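Local coordinates for protein alpha-glucosidase (Bacteroides thetaiotaomicron, PDB 5XFM) that probably hydrolyses beta-L-arabinopyranosides and alpha-galactosides as a bifunctional, calcium-binding enzyme of glycoside hydrolase family 97, at residues T153-P158 with E175-A181; L392-K398 with D425-M429; A582-E588 with I632-I638. The protein carries 1 engineered substitution. All coordinates share one frame; numbering follows the deposited sequence.

Contact 1: T153-P158 with E175-A181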
ATOM      1  N   THR A 153       8.885  13.883 -15.121  1.00 20.43           N
ATOM      2  CA  THR A 153       9.750  12.781 -14.684  1.00 20.87           C
ATOM      3  C   THR A 153       8.988  11.778 -13.805  1.00 20.88           C
ATOM      4  O   THR A 153       7.870  12.041 -13.361  1.00 22.02           O
ATOM      5  CB  THR A 153      11.000  13.287 -13.937  1.00 22.16           C
ATOM      6  OG1 THR A 153      10.611  14.174 -12.884  1.00 23.07           O
ATOM      7  CG2 THR A 153      11.927  14.017 -14.896  1.00 22.79           C
ATOM      8  N   THR A 154       9.591  10.616 -13.573  1.00 22.47           N
ATOM      9  CA  THR A 154       8.867   9.495 -12.980  1.00 24.53           C
ATOM     10  C   THR A 154       9.561   8.861 -11.771  1.00 21.03           C
ATOM     11  O   THR A 154      10.785   8.869 -11.665  1.00 23.15           O
ATOM     12  CB  THR A 154       8.633   8.386 -14.032  1.00 22.10           C
ATOM     13  OG1 THR A 154       9.842   7.640 -14.208  1.00 15.99           O
ATOM     14  CG2 THR A 154       8.228   8.982 -15.380  1.00 22.54           C
ATOM     15  N   PHE A 155       8.753   8.300 -10.873  1.00 15.48           N
ATOM     16  CA  PHE A 155       9.228   7.548  -9.712  1.00 17.28           C
ATOM     17  C   PHE A 155       8.518   6.198  -9.718  1.00 20.41           C
ATOM     18  O   PHE A 155       7.491   6.023  -9.055  1.00 23.19           O
ATOM     19  CB  PHE A 155       8.949   8.298  -8.403  1.00 16.79           C
ATOM     20  CG  PHE A 155       9.614   9.654  -8.308  1.00 19.11           C
ATOM     21  CD1 PHE A 155       9.175  10.721  -9.080  1.00 23.00           C
ATOM     22  CD2 PHE A 155      10.645   9.872  -7.411  1.00 22.15           C
ATOM     23  CE1 PHE A 155       9.776  11.967  -8.987  1.00 22.66           C
ATOM     24  CE2 PHE A 155      11.248  11.117  -7.307  1.00 25.84           C
ATOM     25  CZ  PHE A 155      10.812  12.166  -8.095  1.00 25.52           C
ATOM     26  N   LEU A 156       9.072   5.251 -10.469  1.00 20.59           N
ATOM     27  CA  LEU A 156       8.414   3.977 -10.739  1.00 15.61           C
ATOM     28  C   LEU A 156       9.241   2.752 -10.353  1.00 19.86           C
ATOM     29  O   LEU A 156      10.472   2.771 -10.414  1.00 18.04           O
ATOM     30  CB  LEU A 156       8.076   3.880 -12.231  1.00 16.66           C
ATOM     31  CG  LEU A 156       7.444   5.110 -12.883  1.00 18.86           C
ATOM     32  CD1 LEU A 156       7.360   4.974 -14.401  1.00 13.39           C
ATOM     33  CD2 LEU A 156       6.062   5.318 -12.298  1.00 17.22           C
ATOM     34  N   CYS A 157       8.551   1.678  -9.983  1.00 16.32           N
ATOM     35  CA  CYS A 157       9.187   0.374  -9.853  1.00 16.92           C
ATOM     36  C   CYS A 157       8.552  -0.574 -10.869  1.00 19.21           C
ATOM     37  O   CYS A 157       7.326  -0.592 -11.043  1.00 19.45           O
ATOM     38  CB  CYS A 157       9.057  -0.175  -8.430  1.00 16.86           C
ATOM     39  SG  CYS A 157       7.356  -0.444  -7.884  1.00 20.19           S
ATOM     40  N   PRO A 158       9.385  -1.369 -11.545  1.00 19.71           N
ATOM     41  CA  PRO A 158       8.919  -2.175 -12.670  1.00 20.70           C
ATOM     42  C   PRO A 158       8.163  -3.416 -12.236  1.00 24.24           C
ATOM     43  O   PRO A 158       8.344  -3.897 -11.117  1.00 18.06           O
ATOM     44  CB  PRO A 158      10.218  -2.564 -13.360  1.00 15.62           C
ATOM     45  CG  PRO A 158      11.171  -2.719 -12.203  1.00 17.43           C
ATOM     46  CD  PRO A 158      10.813  -1.608 -11.262  1.00 15.02           C
ATOM     47  N   GLU A 175      10.054  -4.802  -6.205  1.00 22.94           N
ATOM     48  CA  GLU A 175      11.070  -4.256  -7.097  1.00 17.59           C
ATOM     49  C   GLU A 175      11.521  -2.865  -6.666  1.00 14.66           C
ATOM     50  O   GLU A 175      10.913  -2.236  -5.797  1.00 18.61           O
ATOM     51  CB  GLU A 175      10.550  -4.227  -8.536  1.00 17.49           C
ATOM     52  CG  GLU A 175      10.027  -5.581  -9.018  1.00 19.46           C
ATOM     53  CD  GLU A 175      11.101  -6.652  -9.118  1.00 23.84           C
ATOM     54  OE1 GLU A 175      12.264  -6.320  -9.436  1.00 20.74           O
ATOM     55  OE2 GLU A 175      10.779  -7.835  -8.861  1.00 23.63           O
ATOM     56  N   GLU A 176      12.601  -2.390  -7.274  1.00 20.53           N
ATOM     57  CA  GLU A 176      13.227  -1.149  -6.846  1.00 17.86           C
ATOM     58  C   GLU A 176      12.777   0.028  -7.692  1.00 17.42           C
ATOM     59  O   GLU A 176      12.361  -0.148  -8.837  1.00 15.84           O
ATOM     60  CB  GLU A 176      14.746  -1.272  -6.909  1.00 14.42           C
ATOM     61  CG  GLU A 176      15.325  -2.238  -5.908  1.00 18.84           C
ATOM     62  CD  GLU A 176      16.819  -2.385  -6.056  1.00 18.53           C
ATOM     63  OE1 GLU A 176      17.558  -1.598  -5.424  1.00 22.43           O
ATOM     64  OE2 GLU A 176      17.253  -3.272  -6.813  1.00 23.12           O
ATOM     65  N   TYR A 177      12.889   1.226  -7.119  1.00 20.54           N
ATOM     66  CA  TYR A 177      12.501   2.470  -7.782  1.00 18.58           C
ATOM     67  C   TYR A 177      13.674   3.207  -8.417  1.00 22.59           C
ATOM     68  O   TYR A 177      14.826   2.980  -8.060  1.00 20.81           O
ATOM     69  CB  TYR A 177      11.827   3.422  -6.789  1.00 19.38           C
ATOM     70  CG  TYR A 177      10.494   2.970  -6.254  1.00 21.28           C
ATOM     71  CD1 TYR A 177      10.420   2.076  -5.186  1.00 16.47           C
ATOM     72  CD2 TYR A 177       9.307   3.463  -6.790  1.00 11.99           C
ATOM     73  CE1 TYR A 177       9.207   1.667  -4.678  1.00 14.36           C
ATOM     74  CE2 TYR A 177       8.080   3.061  -6.287  1.00 18.28           C
ATOM     75  CZ  TYR A 177       8.037   2.163  -5.231  1.00 21.13           C
ATOM     76  OH  TYR A 177       6.833   1.757  -4.721  1.00 15.52           O
ATOM     77  N   LYS A 178      13.354   4.077  -9.373  1.00 24.34           N
ATOM     78  CA  LYS A 178      14.268   5.106  -9.857  1.00 21.29           C
ATOM     79  C   LYS A 178      13.633   6.479  -9.646  1.00 25.90           C
ATOM     80  O   LYS A 178      12.481   6.705 -10.027  1.00 26.52           O
ATOM     81  CB  LYS A 178      14.607   4.913 -11.335  1.00 26.49           C
ATOM     82  CG  LYS A 178      15.318   3.618 -11.669  1.00 36.10           C
ATOM     83  CD  LYS A 178      15.866   3.663 -13.092  1.00 39.06           C
ATOM     84  CE  LYS A 178      14.745   3.597 -14.129  1.00 35.24           C
ATOM     85  NZ  LYS A 178      15.226   3.724 -15.537  1.00 30.54           N
ATOM     86  N   ALA A 179      14.364   7.387  -9.011  1.00 21.56           N
ATOM     87  CA  ALA A 179      13.805   8.695  -8.697  1.00 22.57           C
ATOM     88  C   ALA A 179      14.071   9.680  -9.824  1.00 24.01           C
ATOM     89  O   ALA A 179      15.174   9.734 -10.358  1.00 29.66           O
ATOM     90  CB  ALA A 179      14.375   9.224  -7.383  1.00 20.79           C
ATOM     91  N   ASP A 180      13.051  10.458 -10.175  1.00 24.58           N
ATOM     92  CA  ASP A 180      13.155  11.462 -11.228  1.00 25.82           C
ATOM     93  C   ASP A 180      13.762  10.913 -12.516  1.00 24.46           C
ATOM     94  O   ASP A 180      14.609  11.549 -13.139  1.00 23.53           O
ATOM     95  CB  ASP A 180      13.956  12.663 -10.717  1.00 20.68           C
ATOM     96  CG  ASP A 180      13.066  13.711 -10.077  1.00 29.71           C
ATOM     97  OD1 ASP A 180      12.108  14.159 -10.746  1.00 29.29           O
ATOM     98  OD2 ASP A 180      13.289  14.056  -8.897  1.00 32.80           O
ATOM     99  N   ALA A 181      13.325   9.719 -12.896  1.00 23.01           N
ATOM    100  CA  ALA A 181      13.747   9.104 -14.142  1.00 19.27           C
ATOM    101  C   ALA A 181      13.084   9.787 -15.332  1.00 21.66           C
ATOM    102  O   ALA A 181      11.958  10.270 -15.224  1.00 26.17           O
ATOM    103  CB  ALA A 181      13.416   7.628 -14.134  1.00 16.60           C
TER
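The ring of Phe155 has the backbone of Ala179 and Asp180 over one face: the amide N of Asp180 stands above the centre, 3.4 Å from the ring plane, and C of Ala179 is offset toward the rim. The CB of Ala179 touches Phe155 CE2 at 3.7 Å, and the Asp180 carboxylate runs beside the ring, its plane turned 64° from it, with Asp180 OD2 3.2 Å from Phe155 CZ. Further along, one face of the Tyr177 ring takes Cys157. Cys157 CB makes a CH-pi contact 3.9 Å from the ring centroid, almost on the normal, while SG lies over the same ring, nearer CZ, in a sulfur-aromatic contact. With SG set between the backbone N and the carbonyl carbon (chi1 62°), both atoms of this short side chain reach the ring. At the edge of Tyr177, in its plane, is the carbonyl O of Phe155.

The polar grip is at the other end. Thr153 OG1 donates to Asp180 OD1 at 2.6 Å, meeting it nearly along the C-O bond; OD1 also forms a salt bridge with Arg200, and OD2 bonds to Tyr563, so the carboxylate is held at both oxygens. Thr154 and Ala181 exchange two backbone hydrogen bonds of 2.9 Å, N to O each way. Lys178 N reaches Leu156 O only weakly, at 3.3 Å, where Tyr177 CA adds a CA-H...O contact to the same oxygen. Asp180, with positive phi (50°), and Ala181 both face Thr154: a G1 beta bulge, placed where the chain turns a corner in the edge strand 178-182 of an antiparallel sheet in the N-terminal domain.

Contact 2: L392-K398 with D425-M429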
ATOM      1  N   LEU A 392      -7.933 -23.240  13.913  1.00 20.58           N
ATOM      2  CA  LEU A 392      -7.344 -21.982  14.379  1.00 20.86           C
ATOM      3  C   LEU A 392      -8.231 -21.302  15.401  1.00 24.78           C
ATOM      4  O   LEU A 392      -7.764 -20.926  16.479  1.00 22.27           O
ATOM      5  CB  LEU A 392      -7.090 -21.005  13.216  1.00 23.31           C
ATOM      6  CG  LEU A 392      -5.849 -21.072  12.309  1.00 24.46           C
ATOM      7  CD1 LEU A 392      -5.568 -22.444  11.815  1.00 27.73           C
ATOM      8  CD2 LEU A 392      -5.986 -20.153  11.118  1.00 18.83           C
ATOM      9  N   GLN A 393      -9.514 -21.179  15.068  1.00 20.62           N
ATOM     10  CA  GLN A 393     -10.467 -20.495  15.925  1.00 18.57           C
ATOM     11  C   GLN A 393     -10.696 -21.230  17.235  1.00 21.04           C
ATOM     12  O   GLN A 393     -10.794 -20.613  18.298  1.00 23.81           O
ATOM     13  CB  GLN A 393     -11.801 -20.337  15.204  1.00 22.14           C
ATOM     14  CG  GLN A 393     -12.790 -19.464  15.936  1.00 15.23           C
ATOM     15  CD  GLN A 393     -14.103 -19.369  15.203  1.00 20.15           C
ATOM     16  OE1 GLN A 393     -14.464 -20.270  14.446  1.00 24.00           O
ATOM     17  NE2 GLN A 393     -14.816 -18.270  15.404  1.00 11.68           N
ATOM     18  N   SER A 394     -10.782 -22.552  17.154  1.00 17.50           N
ATOM     19  CA  SER A 394     -10.910 -23.374  18.351  1.00 23.82           C
ATOM     20  C   SER A 394      -9.696 -23.181  19.271  1.00 26.62           C
ATOM     21  O   SER A 394      -9.824 -23.228  20.496  1.00 25.45           O
ATOM     22  CB  SER A 394     -11.079 -24.848  17.970  1.00 20.11           C
ATOM     23  OG  SER A 394      -9.837 -25.434  17.619  1.00 25.29           O
ATOM     24  N   LEU A 395      -8.521 -22.957  18.687  1.00 22.12           N
ATOM     25  CA  LEU A 395      -7.346 -22.656  19.501  1.00 19.55           C
ATOM     26  C   LEU A 395      -7.346 -21.222  20.016  1.00 23.48           C
ATOM     27  O   LEU A 395      -6.746 -20.922  21.043  1.00 24.65           O
ATOM     28  CB  LEU A 395      -6.059 -22.909  18.713  1.00 24.43           C
ATOM     29  CG  LEU A 395      -5.620 -24.362  18.549  1.00 24.39           C
ATOM     30  CD1 LEU A 395      -4.118 -24.418  18.330  1.00 21.18           C
ATOM     31  CD2 LEU A 395      -6.018 -25.175  19.770  1.00 21.94           C
ATOM     32  N   GLY A 396      -8.014 -20.326  19.302  1.00 26.00           N
ATOM     33  CA  GLY A 396      -7.993 -18.929  19.686  1.00 25.88           C
ATOM     34  C   GLY A 396      -6.868 -18.141  19.029  1.00 22.48           C
ATOM     35  O   GLY A 396      -6.482 -17.079  19.517  1.00 25.31           O
ATOM     36  N   VAL A 397      -6.324 -18.667  17.935  1.00 22.16           N
ATOM     37  CA  VAL A 397      -5.363 -17.911  17.137  1.00 21.19           C
ATOM     38  C   VAL A 397      -6.121 -16.716  16.573  1.00 24.80           C
ATOM     39  O   VAL A 397      -7.282 -16.844  16.189  1.00 20.16           O
ATOM     40  CB  VAL A 397      -4.737 -18.763  16.000  1.00 26.64           C
ATOM     41  CG1 VAL A 397      -3.795 -17.923  15.139  1.00 18.78           C
ATOM     42  CG2 VAL A 397      -3.995 -19.967  16.579  1.00 24.24           C
ATOM     43  N   LYS A 398      -5.474 -15.555  16.561  1.00 23.89           N
ATOM     44  CA  LYS A 398      -6.128 -14.302  16.219  1.00 17.54           C
ATOM     45  C   LYS A 398      -5.807 -13.767  14.828  1.00 22.56           C
ATOM     46  O   LYS A 398      -6.441 -12.816  14.373  1.00 23.37           O
ATOM     47  CB  LYS A 398      -5.770 -13.238  17.256  1.00 22.33           C
ATOM     48  CG  LYS A 398      -6.324 -13.514  18.641  1.00 28.38           C
ATOM     49  CD  LYS A 398      -7.820 -13.779  18.555  1.00 33.39           C
ATOM     50  CE  LYS A 398      -8.543 -13.321  19.801  1.00 32.97           C
ATOM     51  NZ  LYS A 398     -10.009 -13.210  19.557  1.00 38.32           N
ATOM     52  N   ASP A 425     -15.225 -15.332   8.754  1.00 15.11           N
ATOM     53  CA  ASP A 425     -16.174 -16.281   9.337  1.00 16.31           C
ATOM     54  C   ASP A 425     -15.577 -16.972  10.570  1.00 20.32           C
ATOM     55  O   ASP A 425     -16.306 -17.416  11.455  1.00 16.51           O
ATOM     56  CB  ASP A 425     -16.606 -17.325   8.310  1.00 15.98           C
ATOM     57  CG  ASP A 425     -17.549 -16.755   7.262  1.00 22.60           C
ATOM     58  OD1 ASP A 425     -18.215 -15.742   7.551  1.00 19.90           O
ATOM     59  OD2 ASP A 425     -17.628 -17.326   6.151  1.00 25.60           O
ATOM     60  N   HIS A 426     -14.249 -17.062  10.633  1.00 16.99           N
ATOM     61  CA  HIS A 426     -13.625 -17.681  11.802  1.00 22.18           C
ATOM     62  C   HIS A 426     -12.874 -16.696  12.691  1.00 21.12           C
ATOM     63  O   HIS A 426     -11.967 -17.085  13.421  1.00 21.75           O
ATOM     64  CB  HIS A 426     -12.691 -18.793  11.350  1.00 17.48           C
ATOM     65  CG  HIS A 426     -13.391 -19.869  10.585  1.00 21.27           C
ATOM     66  ND1 HIS A 426     -13.567 -19.815   9.218  1.00 23.83           N
ATOM     67  CD2 HIS A 426     -13.984 -21.014  10.996  1.00 16.73           C
ATOM     68  CE1 HIS A 426     -14.225 -20.888   8.820  1.00 24.14           C
ATOM     69  NE2 HIS A 426     -14.488 -21.632   9.880  1.00 20.40           N
ATOM     70  N   GLY A 427     -13.273 -15.428  12.628  1.00 13.64           N
ATOM     71  CA  GLY A 427     -12.717 -14.384  13.471  1.00 16.70           C
ATOM     72  C   GLY A 427     -11.225 -14.167  13.325  1.00 20.46           C
ATOM     73  O   GLY A 427     -10.540 -13.821  14.292  1.00 23.03           O
ATOM     74  N   LEU A 428     -10.713 -14.333  12.113  1.00 18.14           N
ATOM     75  CA  LEU A 428      -9.275 -14.189  11.897  1.00 16.80           C
ATOM     76  C   LEU A 428      -8.916 -12.940  11.106  1.00 20.60           C
ATOM     77  O   LEU A 428      -9.529 -12.643  10.079  1.00 19.70           O
ATOM     78  CB  LEU A 428      -8.727 -15.415  11.175  1.00 16.97           C
ATOM     79  CG  LEU A 428      -8.765 -16.721  11.964  1.00 20.23           C
ATOM     80  CD1 LEU A 428      -8.649 -17.898  11.023  1.00 16.88           C
ATOM     81  CD2 LEU A 428      -7.651 -16.732  12.991  1.00 15.00           C
ATOM     82  N   MET A 429      -7.928 -12.203  11.600  1.00 20.04           N
ATOM     83  CA  MET A 429      -7.319 -11.142  10.814  1.00 22.62           C
ATOM     84  C   MET A 429      -6.368 -11.747   9.784  1.00 21.06           C
ATOM     85  O   MET A 429      -5.830 -12.840   9.986  1.00 19.56           O
ATOM     86  CB  MET A 429      -6.580 -10.148  11.712  1.00 18.66           C
ATOM     87  CG  MET A 429      -7.467  -9.417  12.671  1.00 18.29           C
ATOM     88  SD  MET A 429      -6.569  -8.323  13.787  1.00 23.74           S
ATOM     89  CE  MET A 429      -6.074  -9.515  15.040  1.00 22.38           C
TER
HETATM   90  O   HOH W   1      -9.720 -17.276  15.971  1.00 25.95           O
HETATM   91  O   HOH W   2      -8.962 -11.762  15.443  1.00 26.40           O
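Two helix C-termini, each closed by a Schellman motif with a glycine of positive phi at C-prime (Gly396 and Gly427), come together here, just before the chain enters neighbouring strands of the catalytic barrel. Leu428 reaches across to segment 392-398. Leu428 CD1 presses on Leu392 CD2 at 3.5 Å, tighter than usual for two methyls, the side chains crossing at about a right angle, and Leu428 CD2 sits 3.2 Å from Val397 O. Cutting this side chain back to an alanine is likely to cost Leu392 CD2 its methyl contact across the two segments and to open a gap beside the Val397 carbonyl.

Gln393, fully extended with CG anti to the backbone N (chi1 -172°), lies across His426; its amide is turned 74° from the imidazole, and Gln393 OE1 comes to the ring edge, 3.6 Å from His426 CD2. The imidazole is held through ND1 by Asp422 O. Met429 N gives Lys398 O a nearly straight hydrogen bond of 3.2 Å, and one water donates to both Lys398 O and Gly427 O. Helix 382-395 covers Leu428 from Met389, strand 357-363 receives Leu392 and Val397, and Lys398 and Met429 lead into parallel strands 399-403 and 429-432.

Contact 3: A582-E588 with I632-I638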
ATOM      1  N   ALA A 582      10.591  12.621  11.201  1.00 26.03           N
ATOM      2  CA  ALA A 582      11.319  13.056  10.016  1.00 27.65           C
ATOM      3  C   ALA A 582      12.586  12.247   9.827  1.00 28.30           C
ATOM      4  O   ALA A 582      13.245  11.895  10.803  1.00 32.64           O
ATOM      5  CB  ALA A 582      11.646  14.542  10.104  1.00 28.94           C
ATOM      6  N   VAL A 583      12.915  11.925   8.578  1.00 25.91           N
ATOM      7  CA  VAL A 583      14.217  11.324   8.283  1.00 23.70           C
ATOM      8  C   VAL A 583      14.862  11.927   7.039  1.00 24.19           C
ATOM      9  O   VAL A 583      14.178  12.492   6.159  1.00 24.78           O
ATOM     10  CB  VAL A 583      14.140   9.788   8.078  1.00 26.53           C
ATOM     11  CG1 VAL A 583      13.638   9.080   9.334  1.00 24.93           C
ATOM     12  CG2 VAL A 583      13.290   9.448   6.860  1.00 23.86           C
ATOM     13  N   ASN A 584      16.186  11.780   6.975  1.00 20.83           N
ATOM     14  CA  ASN A 584      16.991  12.360   5.900  1.00 24.01           C
ATOM     15  C   ASN A 584      17.829  11.327   5.140  1.00 23.28           C
ATOM     16  O   ASN A 584      18.714  10.684   5.714  1.00 25.30           O
ATOM     17  CB  ASN A 584      17.908  13.446   6.473  1.00 24.57           C
ATOM     18  CG  ASN A 584      18.876  14.012   5.439  1.00 30.97           C
ATOM     19  OD1 ASN A 584      18.603  14.015   4.234  1.00 30.60           O
ATOM     20  ND2 ASN A 584      20.019  14.496   5.914  1.00 30.26           N
ATOM     21  N   ALA A 585      17.573  11.201   3.840  1.00 23.95           N
ATOM     22  CA  ALA A 585      18.329  10.272   3.003  1.00 27.44           C
ATOM     23  C   ALA A 585      19.392  10.986   2.178  1.00 29.47           C
ATOM     24  O   ALA A 585      20.067  10.360   1.359  1.00 30.11           O
ATOM     25  CB  ALA A 585      17.393   9.496   2.083  1.00 22.07           C
ATOM     26  N   GLY A 586      19.532  12.292   2.371  1.00 26.00           N
ATOM     27  CA  GLY A 586      20.568  13.032   1.671  1.00 35.16           C
ATOM     28  C   GLY A 586      21.924  12.698   2.262  1.00 37.91           C
ATOM     29  O   GLY A 586      22.002  12.018   3.286  1.00 42.19           O
ATOM     30  N   LYS A 587      22.994  13.172   1.634  1.00 43.42           N
ATOM     31  CA  LYS A 587      24.328  12.986   2.204  1.00 48.73           C
ATOM     32  C   LYS A 587      24.850  14.260   2.866  1.00 47.82           C
ATOM     33  O   LYS A 587      25.863  14.229   3.564  1.00 49.32           O
ATOM     34  CB  LYS A 587      25.315  12.457   1.158  1.00 50.40           C
ATOM     35  CG  LYS A 587      25.486  10.940   1.278  1.00 58.75           C
ATOM     36  CD  LYS A 587      25.841  10.259  -0.028  1.00 60.81           C
ATOM     37  CE  LYS A 587      25.169   8.885  -0.128  1.00 55.92           C
ATOM     38  NZ  LYS A 587      23.783   8.836   0.443  1.00 41.50           N
ATOM     39  N   GLU A 588      24.139  15.369   2.682  1.00 47.67           N
ATOM     40  CA  GLU A 588      24.457  16.569   3.442  1.00 45.91           C
ATOM     41  C   GLU A 588      23.415  16.736   4.536  1.00 44.03           C
ATOM     42  O   GLU A 588      22.268  16.309   4.380  1.00 41.03           O
ATOM     43  CB  GLU A 588      24.506  17.828   2.565  1.00 49.23           C
ATOM     44  CG  GLU A 588      25.660  17.909   1.578  1.00 59.77           C
ATOM     45  CD  GLU A 588      25.470  19.022   0.559  1.00 75.23           C
ATOM     46  OE1 GLU A 588      24.471  19.764   0.670  1.00 77.33           O
ATOM     47  OE2 GLU A 588      26.354  19.200  -0.306  1.00 83.38           O
ATOM     48  N   ILE A 632      19.046  17.588  10.731  1.00 35.51           N
ATOM     49  CA  ILE A 632      19.062  16.133  10.682  1.00 32.96           C
ATOM     50  C   ILE A 632      20.269  15.631   9.894  1.00 34.67           C
ATOM     51  O   ILE A 632      20.404  15.910   8.699  1.00 34.95           O
ATOM     52  CB  ILE A 632      17.770  15.574  10.052  1.00 36.19           C
ATOM     53  CG1 ILE A 632      16.534  16.217  10.685  1.00 34.68           C
ATOM     54  CG2 ILE A 632      17.729  14.059  10.175  1.00 31.10           C
ATOM     55  CD1 ILE A 632      15.253  16.004   9.893  1.00 38.51           C
ATOM     56  N   ARG A 633      21.145  14.900  10.574  1.00 33.92           N
ATOM     57  CA  ARG A 633      22.301  14.276   9.944  1.00 34.91           C
ATOM     58  C   ARG A 633      21.863  13.278   8.876  1.00 36.22           C
ATOM     59  O   ARG A 633      20.738  12.774   8.922  1.00 33.24           O
ATOM     60  CB  ARG A 633      23.179  13.595  11.002  1.00 37.29           C
ATOM     61  CG  ARG A 633      22.683  12.243  11.487  1.00 37.58           C
ATOM     62  CD  ARG A 633      23.621  11.684  12.550  1.00 41.29           C
ATOM     63  NE  ARG A 633      24.801  11.045  11.972  1.00 44.94           N
ATOM     64  CZ  ARG A 633      25.959  10.904  12.608  1.00 45.03           C
ATOM     65  NH1 ARG A 633      26.095  11.361  13.846  1.00 50.14           N
ATOM     66  NH2 ARG A 633      26.981  10.311  12.008  1.00 46.26           N
ATOM     67  N   PRO A 634      22.732  13.028   7.882  1.00 41.19           N
ATOM     68  CA  PRO A 634      22.474  11.979   6.888  1.00 36.57           C
ATOM     69  C   PRO A 634      22.240  10.613   7.531  1.00 35.52           C
ATOM     70  O   PRO A 634      22.903  10.279   8.516  1.00 32.93           O
ATOM     71  CB  PRO A 634      23.751  11.983   6.040  1.00 38.14           C
ATOM     72  CG  PRO A 634      24.298  13.366   6.204  1.00 36.48           C
ATOM     73  CD  PRO A 634      24.013  13.714   7.630  1.00 36.01           C
ATOM     74  N   GLN A 635      21.295   9.852   6.976  1.00 33.17           N
ATOM     75  CA  GLN A 635      20.905   8.542   7.503  1.00 31.73           C
ATOM     76  C   GLN A 635      20.321   8.668   8.908  1.00 31.39           C
ATOM     77  O   GLN A 635      20.264   7.689   9.658  1.00 28.75           O
ATOM     78  CB  GLN A 635      22.094   7.570   7.502  1.00 32.56           C
ATOM     79  CG  GLN A 635      22.840   7.505   6.175  1.00 34.76           C
ATOM     80  CD  GLN A 635      22.007   6.893   5.064  1.00 35.61           C
ATOM     81  OE1 GLN A 635      21.376   5.853   5.250  1.00 34.34           O
ATOM     82  NE2 GLN A 635      21.979   7.554   3.911  1.00 39.20           N
ATOM     83  N   GLY A 636      19.892   9.878   9.260  1.00 25.70           N
ATOM     84  CA  GLY A 636      19.360  10.133  10.584  1.00 28.43           C
ATOM     85  C   GLY A 636      17.902  10.566  10.587  1.00 30.64           C
ATOM     86  O   GLY A 636      17.258  10.679   9.531  1.00 25.89           O
ATOM     87  N   GLY A 637      17.392  10.821  11.790  1.00 26.88           N
ATOM     88  CA  GLY A 637      15.999  11.172  11.976  1.00 27.12           C
ATOM     89  C   GLY A 637      15.726  11.946  13.251  1.00 32.07           C
ATOM     90  O   GLY A 637      16.602  12.107  14.105  1.00 29.80           O
ATOM     91  N   ILE A 638      14.487  12.413  13.374  1.00 33.90           N
ATOM     92  CA  ILE A 638      14.032  13.207  14.509  1.00 32.24           C
ATOM     93  C   ILE A 638      12.587  12.841  14.807  1.00 32.89           C
ATOM     94  O   ILE A 638      11.809  12.569  13.885  1.00 35.11           O
ATOM     95  CB  ILE A 638      14.153  14.731  14.233  1.00 36.60           C
ATOM     96  CG1 ILE A 638      15.500  15.255  14.720  1.00 35.03           C
ATOM     97  CG2 ILE A 638      13.047  15.517  14.920  1.00 34.83           C
ATOM     98  CD1 ILE A 638      15.872  16.598  14.146  1.00 49.93           C
TER
HETATM   99  O   HOH W   3      21.254   7.932   1.508  1.00 37.82           O
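Ala582 and Ile638 form an antiparallel hydrogen-bonded pair, their backbones joined N to O both ways at 2.9 Å. Asn584 N then donates to Gly636 O at 3.0 Å, nearly in line with that carbonyl, and Asn584 O accepts from Gln635 N within the type II turn from Arg633 to Gly636. Between them, Val583 faces Gly637 in a non-hydrogen-bonded pair with the CA atoms only 4.1 Å apart; a side chain on Gly637 would run into Ala582 O and crowd Val583 CG1. Strands 577-584 and 636-641 are thus neighbours in the antiparallel sheet of the C-terminal domain.

Side-chain hydrogen bonds centre on Asn584, whose CG is anti to the backbone N (chi1 175°). Asn584 ND2 is shared between Ile632 O, at 3.1 Å and well above that carbonyl's plane, and Glu588 O, which lies in the amide plane. Asn584 OD1 accepts from Gly586 N at 2.7 Å, an Asx turn. With three bonds, the buried amide is fixed in rotation and ties the turn after strand 577-584 to the end of strand 627-632, where Ile632 pairs through its backbone with Leu590.

Apolar contacts lie on the same face as Asn584: Ala582 CB meets Ile632 CD1 at 3.9 Å, and Asn584 CB rests on Ile632 CG2. Beyond the strands, the Pro634 ring packs on backbone oxygens, with Pro634 CG 3.2 Å from Lys587 O and CB close to Gly586 O.

The three contacts come in series along the chain, each in a different domain: contact 1 in the N-terminal domain, contact 2 in the central barrel and contact 3 in the C-terminal domain. Contacts 1 and 3 are the closer pair, with centres 21 Å apart and nearest atoms about 10 Å apart. Helix 470-474 lies between them, touching Tyr177 and Ala179 of contact 1 and Val583, Ala585 and Gln635 of contact 3. Contact 2 is about 40 Å, centre to centre, from either, and on the opposite side of the chain's centre from contact 1. Contacts 1 and 3 therefore both touch the central domain at this helix, far from the helix-to-strand turns of contact 2.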